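Local coordinates for halorhodopsin (Halobacterium salinarum, PDB 2JAF), which is a retinal-bearing membrane protein that uses light to pump chloride across the cell membrane, at residues 160-165 with 213-218. The protein carries 2 engineered substitutions. Residues are numbered along the deposited sequence; the frame is centred on the assembly and turned at random.
Sequences FRWAFY and VWAVGV. With BOG (octyl beta-D-glucopyranoside), chain F; RET (retinal), chain G.
Trp162 and Trp214 meet as a T-shaped pair: the benzo edge of Trp214 is directed at one face of Trp162, with the six-membered ring centroids 5.5 Å apart and the planes at 86°. Trp214 CZ3 makes the approach, 4.0 Å from Trp162 CH2 and toward the rim of that face. Tyr165 completes the aromatic cluster at an oblique angle, its plane turned 38° from that of Trp214; the tightest touch is Tyr165 CD2 to Trp214 CE3 at 3.3 Å. Trp162 CZ3 stands over the centre of the Tyr165 ring, whose other face receives C4 of retinal. CG of Tyr165 lies anti to the backbone N (chi1 178°), which swings the phenol across to helix 193-216. Aliphatic packing comes from Ala215, whose CB sits at the edge of Trp162, 4.0 Å from CH2, and 3.7 Å from Tyr165 OH. In this seven-helix microbial rhodopsin fold, the cluster joins the start of helix 158-180 to the end of helix 193-216, and Tyr165 and Trp214 line the retinal pocket: C2 of retinal lies over a face of Trp214. No hydrogen bond links 160-165 to 213-218; the polar ends of Arg161 and Tyr165 turn to backbone carbonyls instead. Tyr165 OH bonds to Pro211 O, while Arg161, bent at its third torsion, reaches Thr154 O and Ala152 O through NH1 and Glu219 O through NH2; this NH2 approaches Trp214 CZ2 obliquely, 4.0 Å away, the two planes nearly parallel but not stacked. Trp162 NE1 donates in the ring plane to O2 of octyl glucoside at 2.8 Å, and the detergent's alkyl chain runs over the face turned from Trp214. A leucine in place of Trp162 would probably leave the Trp214 edge without its aromatic face and the glucoside O2 without its indole donor.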
loop_
_atom_site.group_PDB
_atom_site.type_symbol
_atom_site.label_atom_id
_atom_site.label_comp_id
_atom_site.label_asym_id
_atom_site.label_seq_id
_atom_site.Cartn_x
_atom_site.Cartn_y
_atom_site.Cartn_z
ATOM N N PHE A 160 -23.889 7.723 5.345
ATOM C CA PHE A 160 -22.476 7.589 5.021
ATOM C C PHE A 160 -22.051 6.155 4.723
ATOM O O PHE A 160 -21.154 5.934 3.906
ATOM C CB PHE A 160 -21.627 8.192 6.141
ATOM C CG PHE A 160 -21.844 9.670 6.318
ATOM C CD1 PHE A 160 -21.557 10.551 5.282
ATOM C CD2 PHE A 160 -22.346 10.179 7.514
ATOM C CE1 PHE A 160 -21.769 11.926 5.431
ATOM C CE2 PHE A 160 -22.561 11.554 7.676
ATOM C CZ PHE A 160 -22.275 12.427 6.638
ATOM N N ARG A 161 -22.689 5.182 5.371
ATOM C CA ARG A 161 -22.364 3.781 5.105
ATOM C C ARG A 161 -22.659 3.500 3.629
ATOM O O ARG A 161 -21.835 2.924 2.917
ATOM C CB ARG A 161 -23.207 2.842 5.978
ATOM C CG ARG A 161 -22.865 2.868 7.462
ATOM C CD ARG A 161 -23.753 1.909 8.254
ATOM N NE ARG A 161 -23.550 0.496 7.909
ATOM C CZ ARG A 161 -22.562 -0.262 8.382
ATOM N NH1 ARG A 161 -21.676 0.249 9.227
ATOM N NH2 ARG A 161 -22.462 -1.537 8.020
ATOM N N TRP A 162 -23.831 3.920 3.168
ATOM C CA TRP A 162 -24.205 3.687 1.780
ATOM C C TRP A 162 -23.485 4.581 0.781
ATOM O O TRP A 162 -23.303 4.196 -0.380
ATOM C CB TRP A 162 -25.724 3.797 1.615
ATOM C CG TRP A 162 -26.430 2.581 2.151
ATOM C CD1 TRP A 162 -27.104 2.478 3.333
ATOM C CD2 TRP A 162 -26.487 1.282 1.541
ATOM N NE1 TRP A 162 -27.574 1.194 3.499
ATOM C CE2 TRP A 162 -27.211 0.440 2.417
ATOM C CE3 TRP A 162 -25.992 0.748 0.343
ATOM C CZ2 TRP A 162 -27.455 -0.915 2.133
ATOM C CZ3 TRP A 162 -26.234 -0.602 0.056
ATOM C CH2 TRP A 162 -26.962 -1.416 0.954
ATOM N N ALA A 163 -23.073 5.771 1.207
ATOM C CA ALA A 163 -22.341 6.645 0.300
ATOM C C ALA A 163 -20.990 5.983 -0.007
ATOM O O ALA A 163 -20.504 6.036 -1.138
ATOM C CB ALA A 163 -22.138 8.027 0.934
ATOM N N PHE A 164 -20.383 5.350 0.997
ATOM C CA PHE A 164 -19.106 4.668 0.777
ATOM C C PHE A 164 -19.328 3.466 -0.148
ATOM O O PHE A 164 -18.497 3.167 -1.013
ATOM C CB PHE A 164 -18.499 4.185 2.101
ATOM C CG PHE A 164 -17.646 5.216 2.802
ATOM C CD1 PHE A 164 -16.547 5.787 2.161
ATOM C CD2 PHE A 164 -17.925 5.593 4.117
ATOM C CE1 PHE A 164 -15.730 6.719 2.821
ATOM C CE2 PHE A 164 -17.117 6.523 4.788
ATOM C CZ PHE A 164 -16.019 7.086 4.138
ATOM N N TYR A 165 -20.448 2.778 0.045
ATOM C CA TYR A 165 -20.779 1.619 -0.782
ATOM C C TYR A 165 -20.866 2.079 -2.233
ATOM O O TYR A 165 -20.353 1.416 -3.130
ATOM C CB TYR A 165 -22.111 1.007 -0.323
ATOM C CG TYR A 165 -22.596 -0.185 -1.135
ATOM C CD1 TYR A 165 -23.274 -0.007 -2.346
ATOM C CD2 TYR A 165 -22.404 -1.487 -0.673
ATOM C CE1 TYR A 165 -23.757 -1.111 -3.076
ATOM C CE2 TYR A 165 -22.874 -2.594 -1.395
ATOM C CZ TYR A 165 -23.548 -2.396 -2.591
ATOM O OH TYR A 165 -23.992 -3.486 -3.304
ATOM N N VAL A 213 -23.822 -9.687 -1.750
ATOM C CA VAL A 213 -23.820 -10.294 -0.427
ATOM C C VAL A 213 -23.789 -9.193 0.632
ATOM O O VAL A 213 -24.520 -9.260 1.622
ATOM C CB VAL A 213 -22.589 -11.216 -0.222
ATOM C CG1 VAL A 213 -22.491 -11.636 1.240
ATOM C CG2 VAL A 213 -22.713 -12.464 -1.098
ATOM N N TRP A 214 -22.948 -8.184 0.423
ATOM C CA TRP A 214 -22.839 -7.088 1.392
ATOM C C TRP A 214 -24.184 -6.390 1.570
ATOM O O TRP A 214 -24.632 -6.149 2.697
ATOM C CB TRP A 214 -21.809 -6.053 0.934
ATOM C CG TRP A 214 -21.337 -5.136 2.046
ATOM C CD1 TRP A 214 -20.260 -5.329 2.856
ATOM C CD2 TRP A 214 -21.947 -3.905 2.476
ATOM N NE1 TRP A 214 -20.154 -4.297 3.764
ATOM C CE2 TRP A 214 -21.177 -3.411 3.553
ATOM C CE3 TRP A 214 -23.067 -3.175 2.057
ATOM C CZ2 TRP A 214 -21.492 -2.215 4.218
ATOM C CZ3 TRP A 214 -23.381 -1.979 2.724
ATOM C CH2 TRP A 214 -22.594 -1.518 3.788
ATOM N N ALA A 215 -24.825 -6.073 0.447
ATOM C CA ALA A 215 -26.116 -5.394 0.455
ATOM C C ALA A 215 -27.259 -6.229 1.026
ATOM O O ALA A 215 -28.120 -5.704 1.728
ATOM C CB ALA A 215 -26.471 -4.939 -0.959
ATOM N N VAL A 216 -27.282 -7.520 0.710
ATOM C CA VAL A 216 -28.346 -8.392 1.200
ATOM C C VAL A 216 -28.123 -8.814 2.652
ATOM O O VAL A 216 -29.085 -8.987 3.413
ATOM C CB VAL A 216 -28.473 -9.649 0.302
ATOM C CG1 VAL A 216 -29.473 -10.636 0.894
ATOM C CG2 VAL A 216 -28.913 -9.228 -1.089
ATOM N N GLY A 217 -26.854 -8.950 3.029
ATOM C CA GLY A 217 -26.495 -9.361 4.379
ATOM C C GLY A 217 -26.689 -8.358 5.505
ATOM O O GLY A 217 -27.140 -7.233 5.302
ATOM N N VAL A 218 -26.300 -8.780 6.705
ATOM C CA VAL A 218 -26.451 -7.995 7.925
ATOM C C VAL A 218 -25.854 -6.588 7.961
ATOM O O VAL A 218 -26.408 -5.703 8.610
ATOM C CB VAL A 218 -25.917 -8.796 9.146
ATOM C CG1 VAL A 218 -24.418 -9.046 8.997
ATOM C CG2 VAL A 218 -26.214 -8.046 10.433
HETATM C C1 BOG F . -31.492 0.823 4.083
HETATM O O1 BOG F . -30.688 1.898 3.588
HETATM C C2 BOG F . -30.783 0.129 5.294
HETATM O O2 BOG F . -29.499 -0.359 4.893
HETATM C C3 BOG F . -31.686 -1.030 5.820
HETATM O O3 BOG F . -31.063 -1.685 6.923
HETATM C C4 BOG F . -33.053 -0.442 6.246
HETATM O O4 BOG F . -33.915 -1.470 6.744
HETATM C C5 BOG F . -33.727 0.273 5.027
HETATM O O5 BOG F . -32.830 1.317 4.516
HETATM C C6 BOG F . -35.078 0.888 5.434
HETATM O O6 BOG F . -34.917 2.084 6.204
HETATM C "C1'" BOG F . -31.288 2.562 2.475
HETATM C "C2'" BOG F . -30.228 3.278 1.680
HETATM C "C3'" BOG F . -29.961 2.500 0.420
HETATM C "C4'" BOG F . -28.907 3.149 -0.452
HETATM C "C5'" BOG F . -28.670 2.326 -1.711
HETATM C "C6'" BOG F . -27.390 2.761 -2.403
HETATM C "C7'" BOG F . -27.125 1.965 -3.650
HETATM C "C8'" BOG F . -25.844 2.433 -4.301
HETATM C C1 RET G . -17.807 -4.418 -1.423
HETATM C C2 RET G . -18.858 -3.376 -0.811
HETATM C C3 RET G . -18.914 -1.980 -1.478
HETATM C C4 RET G . -19.285 -2.110 -3.026
HETATM C C5 RET G . -18.410 -3.150 -3.834
HETATM C C6 RET G . -17.680 -4.296 -3.084
HETATM C C7 RET G . -16.780 -5.190 -3.889
HETATM C C8 RET G . -15.920 -6.185 -3.540
HETATM C C9 RET G . -15.309 -7.104 -4.462
HETATM C C10 RET G . -14.588 -8.072 -3.759
HETATM C C11 RET G . -13.908 -9.113 -4.354
HETATM C C12 RET G . -13.266 -10.070 -3.552
HETATM C C13 RET G . -12.460 -11.155 -4.091
HETATM C C14 RET G . -11.871 -11.955 -3.069
HETATM C C15 RET G . -10.902 -12.910 -3.267
HETATM C C16 RET G . -16.455 -4.053 -0.709
HETATM C C17 RET G . -18.321 -5.876 -0.953
HETATM C C18 RET G . -18.372 -2.942 -5.340
HETATM C C19 RET G . -15.616 -7.065 -6.063
HETATM C C20 RET G . -12.314 -11.414 -5.602
#